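Long-range contact in Tol-Pal system protein TolA (PDB 1LR0), which is part of the Tol-Pal system, probably maintaining outer membrane integrity and assisting outer membrane invagination during cell division, and is represented here by its C-terminal periplasmic domain: residues 58-69 with 88-98. Sequence-based numbering, arbitrary orientation.
Sequences IEMLPDGTITNA and VRNVGRIPEMQ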
loop_
_atom_site.group_PDB
_atom_site.type_symbol
_atom_site.label_atom_id
_atom_site.label_comp_id
_atom_site.label_asym_id
_atom_site.label_seq_id
_atom_site.Cartn_x
_atom_site.Cartn_y
_atom_site.Cartn_z
ATOM N N ILE A 58 -3.170 -7.032 1.750
ATOM C CA ILE A 58 -1.976 -7.450 1.120
ATOM C C ILE A 58 -0.979 -7.985 2.163
ATOM O O ILE A 58 -0.607 -7.273 3.115
ATOM C CB ILE A 58 -1.350 -6.338 0.390
ATOM C CG1 ILE A 58 -2.309 -5.614 -0.569
ATOM C CG2 ILE A 58 -0.215 -6.867 -0.405
ATOM C CD1 ILE A 58 -1.613 -4.549 -1.382
ATOM N N GLU A 59 -0.512 -9.197 1.912
ATOM C CA GLU A 59 0.499 -9.873 2.780
ATOM C C GLU A 59 1.810 -10.020 2.031
ATOM O O GLU A 59 1.808 -10.552 0.919
ATOM C CB GLU A 59 -0.028 -11.270 3.201
ATOM C CG GLU A 59 -1.287 -11.144 4.031
ATOM C CD GLU A 59 -1.866 -12.439 4.573
ATOM O OE1 GLU A 59 -1.099 -13.382 4.970
ATOM O OE2 GLU A 59 -3.130 -12.483 4.595
HETATM N N MSE A 60 2.897 -9.558 2.648
HETATM C CA MSE A 60 4.230 -9.563 2.105
HETATM C C MSE A 60 5.291 -10.123 3.059
HETATM O O MSE A 60 5.138 -10.085 4.274
HETATM C CB MSE A 60 4.696 -8.164 1.678
HETATM C CG MSE A 60 3.985 -7.691 0.400
HETATM SE SE MSE A 60 4.529 -5.956 -0.168
HETATM C CE MSE A 60 3.132 -5.029 0.994
ATOM N N LEU A 61 6.390 -10.575 2.463
ATOM C CA LEU A 61 7.610 -10.898 3.218
ATOM C C LEU A 61 8.497 -9.740 3.157
ATOM O O LEU A 61 8.423 -8.940 2.233
ATOM C CB LEU A 61 8.345 -12.070 2.547
ATOM C CG LEU A 61 7.542 -13.346 2.515
ATOM C CD1 LEU A 61 8.238 -14.554 1.752
ATOM C CD2 LEU A 61 7.135 -13.728 3.940
ATOM N N PRO A 62 9.455 -9.650 4.074
ATOM C CA PRO A 62 10.387 -8.537 4.060
ATOM C C PRO A 62 11.145 -8.391 2.757
ATOM O O PRO A 62 11.595 -7.280 2.467
ATOM C CB PRO A 62 11.370 -8.915 5.159
ATOM C CG PRO A 62 10.615 -9.789 6.000
ATOM C CD PRO A 62 9.681 -10.574 5.189
ATOM N N ASP A 63 11.351 -9.444 1.982
ATOM C CA ASP A 63 12.056 -9.245 0.719
ATOM C C ASP A 63 11.135 -8.640 -0.393
ATOM O O ASP A 63 11.631 -8.375 -1.538
ATOM C CB ASP A 63 12.753 -10.508 0.193
ATOM C CG ASP A 63 11.802 -11.575 -0.190
ATOM O OD1 ASP A 63 10.541 -11.333 -0.219
ATOM O OD2 ASP A 63 12.230 -12.730 -0.490
ATOM N N GLY A 64 9.850 -8.436 -0.043
ATOM C CA GLY A 64 8.878 -7.821 -0.966
ATOM C C GLY A 64 7.981 -8.761 -1.703
ATOM O O GLY A 64 7.066 -8.304 -2.380
ATOM N N THR A 65 8.196 -10.084 -1.553
ATOM C CA THR A 65 7.320 -11.044 -2.153
ATOM C C THR A 65 5.938 -10.966 -1.560
ATOM O O THR A 65 5.761 -10.989 -0.339
ATOM C CB THR A 65 7.847 -12.488 -1.923
ATOM O OG1 THR A 65 9.176 -12.551 -2.415
ATOM C CG2 THR A 65 7.103 -13.438 -2.714
ATOM N N ILE A 66 4.951 -10.922 -2.434
ATOM C CA ILE A 66 3.580 -10.890 -2.020
ATOM C C ILE A 66 3.115 -12.330 -1.810
ATOM O O ILE A 66 3.149 -13.120 -2.716
ATOM C CB ILE A 66 2.717 -10.207 -3.153
ATOM C CG1 ILE A 66 3.071 -8.758 -3.240
ATOM C CG2 ILE A 66 1.257 -10.386 -2.895
ATOM C CD1 ILE A 66 2.599 -7.973 -4.472
ATOM N N THR A 67 2.613 -12.682 -0.644
ATOM C CA THR A 67 2.145 -14.038 -0.417
ATOM C C THR A 67 0.684 -14.202 -0.319
ATOM O O THR A 67 0.224 -15.306 -0.319
ATOM C CB THR A 67 2.731 -14.551 0.912
ATOM O OG1 THR A 67 2.459 -13.571 1.953
ATOM C CG2 THR A 67 4.218 -14.530 0.772
ATOM N N ASN A 68 -0.106 -13.124 -0.242
ATOM C CA ASN A 68 -1.518 -13.350 -0.229
ATOM C C ASN A 68 -2.176 -11.964 -0.454
ATOM O O ASN A 68 -1.512 -10.941 -0.316
ATOM C CB ASN A 68 -1.923 -13.939 1.100
ATOM C CG ASN A 68 -3.257 -14.571 1.068
ATOM O OD1 ASN A 68 -3.889 -14.684 0.039
ATOM N ND2 ASN A 68 -3.702 -14.997 2.215
ATOM N N ALA A 69 -3.420 -11.998 -0.875
ATOM C CA ALA A 69 -4.248 -10.793 -1.041
ATOM C C ALA A 69 -5.665 -11.280 -0.899
ATOM O O ALA A 69 -6.042 -12.385 -1.404
ATOM C CB ALA A 69 -4.009 -10.218 -2.376
ATOM N N VAL A 88 -3.235 -7.566 -7.497
ATOM C CA VAL A 88 -2.251 -7.525 -6.466
ATOM C C VAL A 88 -1.300 -8.744 -6.631
ATOM O O VAL A 88 -0.107 -8.599 -6.514
ATOM C CB VAL A 88 -2.834 -7.526 -5.026
ATOM C CG1 VAL A 88 -1.741 -7.662 -3.929
ATOM C CG2 VAL A 88 -3.569 -6.107 -4.822
ATOM N N ARG A 89 -1.909 -9.920 -6.617
ATOM C CA ARG A 89 -1.069 -11.185 -6.720
ATOM C C ARG A 89 -0.143 -11.140 -7.959
ATOM O O ARG A 89 1.038 -11.560 -7.950
ATOM C CB ARG A 89 -1.935 -12.428 -6.705
ATOM C CG ARG A 89 -2.860 -12.592 -5.569
ATOM C CD ARG A 89 -2.094 -12.631 -4.298
ATOM N NE ARG A 89 -1.134 -13.758 -4.273
ATOM C CZ ARG A 89 -1.397 -14.959 -3.800
ATOM N NH1 ARG A 89 -2.563 -15.281 -3.230
ATOM N NH2 ARG A 89 -0.433 -15.830 -3.875
ATOM N N ASN A 90 -0.627 -10.597 -9.062
ATOM C CA ASN A 90 0.123 -10.533 -10.229
ATOM C C ASN A 90 1.328 -9.586 -10.175
ATOM O O ASN A 90 2.232 -9.666 -11.014
ATOM C CB ASN A 90 -0.824 -10.214 -11.354
ATOM C CG ASN A 90 -1.603 -11.397 -11.818
ATOM O OD1 ASN A 90 -1.152 -12.522 -11.715
ATOM N ND2 ASN A 90 -2.785 -11.138 -12.366
ATOM N N VAL A 91 1.355 -8.670 -9.226
ATOM C CA VAL A 91 2.479 -7.803 -9.133
ATOM C C VAL A 91 3.683 -8.632 -8.728
ATOM O O VAL A 91 4.794 -8.326 -9.148
ATOM C CB VAL A 91 2.263 -6.779 -8.074
ATOM C CG1 VAL A 91 3.485 -6.116 -7.672
ATOM C CG2 VAL A 91 1.170 -5.760 -8.482
ATOM N N GLY A 92 3.436 -9.666 -7.919
ATOM C CA GLY A 92 4.460 -10.678 -7.615
ATOM C C GLY A 92 5.356 -10.332 -6.426
ATOM O O GLY A 92 5.362 -10.964 -5.400
ATOM N N ARG A 93 6.027 -9.210 -6.590
ATOM C CA ARG A 93 7.012 -8.676 -5.631
ATOM C C ARG A 93 7.242 -7.187 -5.678
ATOM O O ARG A 93 7.296 -6.608 -6.733
ATOM C CB ARG A 93 8.375 -9.367 -5.802
ATOM C CG ARG A 93 8.975 -9.359 -7.215
ATOM C CD ARG A 93 10.237 -10.229 -7.384
ATOM N NE ARG A 93 11.329 -9.871 -6.536
ATOM C CZ ARG A 93 12.305 -9.076 -6.904
ATOM N NH1 ARG A 93 12.301 -8.543 -8.088
ATOM N NH2 ARG A 93 13.317 -8.848 -6.106
ATOM N N ILE A 94 7.560 -6.640 -4.535
ATOM C CA ILE A 94 7.870 -5.244 -4.387
ATOM C C ILE A 94 9.170 -5.140 -3.600
ATOM O O ILE A 94 9.057 -4.830 -2.391
ATOM C CB ILE A 94 6.668 -4.498 -3.683
ATOM C CG1 ILE A 94 5.392 -4.806 -4.478
ATOM C CG2 ILE A 94 6.944 -3.056 -3.762
ATOM C CD1 ILE A 94 4.147 -4.094 -3.976
ATOM N N PRO A 95 10.336 -5.435 -4.229
ATOM C CA PRO A 95 11.657 -5.458 -3.519
ATOM C C PRO A 95 12.028 -4.092 -2.889
ATOM O O PRO A 95 12.890 -3.919 -2.015
ATOM C CB PRO A 95 12.624 -5.888 -4.619
ATOM C CG PRO A 95 11.847 -5.680 -5.933
ATOM C CD PRO A 95 10.413 -5.892 -5.626
ATOM N N GLU A 96 11.334 -3.065 -3.377
ATOM C CA GLU A 96 11.403 -1.737 -2.792
ATOM C C GLU A 96 11.129 -1.819 -1.323
ATOM O O GLU A 96 11.679 -1.011 -0.529
ATOM C CB GLU A 96 10.461 -0.710 -3.502
ATOM C CG GLU A 96 10.830 -0.430 -4.953
ATOM C CD GLU A 96 10.325 -1.455 -6.009
ATOM O OE1 GLU A 96 9.810 -2.535 -5.646
ATOM O OE2 GLU A 96 10.438 -1.145 -7.211
HETATM N N MSE A 97 10.389 -2.827 -0.846
HETATM C CA MSE A 97 10.163 -2.867 0.538
HETATM C C MSE A 97 11.436 -3.090 1.299
HETATM O O MSE A 97 11.471 -2.840 2.486
HETATM C CB MSE A 97 9.224 -3.954 0.916
HETATM C CG MSE A 97 7.893 -3.816 0.306
HETATM SE SE MSE A 97 6.894 -2.356 1.330
HETATM C CE MSE A 97 5.657 -1.785 -0.230
ATOM N N GLN A 98 12.491 -3.518 0.634
ATOM C CA GLN A 98 13.692 -3.890 1.395
ATOM C C GLN A 98 14.379 -2.657 1.927
ATOM O O GLN A 98 15.337 -2.758 2.656
ATOM C CB GLN A 98 14.664 -4.668 0.540
ATOM C CG GLN A 98 14.223 -6.101 0.168
ATOM C CD GLN A 98 15.097 -6.720 -0.885
ATOM O OE1 GLN A 98 16.287 -6.415 -0.966
ATOM N NE2 GLN A 98 14.521 -7.598 -1.699
HETATM O O HOH W 1 11.761 -5.040 4.137
HETATM O O HOH W 2 11.695 -10.109 -3.594
HETATM O O HOH W 3 4.497 -13.469 -5.106
HETATM O O HOH W 4 -4.890 -14.139 -3.242
#
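Ile66 drops from the strand into the bend where helix 78-91 ends. Its chi1 of -68° sets CG1 beside the backbone N, and the extended chi2 carries CD1 outward to Val88 O and to Val91 CG1. Ile66 CD1 comes within 3.4 Å of Val88 O; CG2, on the other branch, faces Val88 CG1. Val88 CG1 also packs against Ala69 CB at 3.8 Å and touches Ile58 CG2.

Arg89, bent at chi2 and chi3 (both -60°), curls toward the strand, laying CD on Ala69 CB at 3.6 Å, with Thr67 O and Asn68 CA over one guanidinium face, offset toward its rim. A water in the guanidinium plane links NH1 to Ala69 O.

Past Gly92, whose positive phi turns the chain out of the helix, Thr65 and Arg93 form a single beta bridge: Ile66 N gives a nearly straight bond to Gly92 O (3.0 Å), and Ile94 N bonds to Gly64 O (2.8 Å). At the hairpin turn, extended Gln98 sends NE2 to Asp63 O at 3.0 Å, while Met60 and Met97, both selenomethionine, cross at about a right angle, SE of Met60 against CG of Met97.

The end of helix 78-91 packs on side chains of both hairpin strands, and the chain after it runs beside their turn, within the TonB-like C-terminal domain; helix 4-41 meets Val88 and Ile94, strand 111-116 meets Ile58 and Val88, and Phe105 of helix 102-108 packs on Met60.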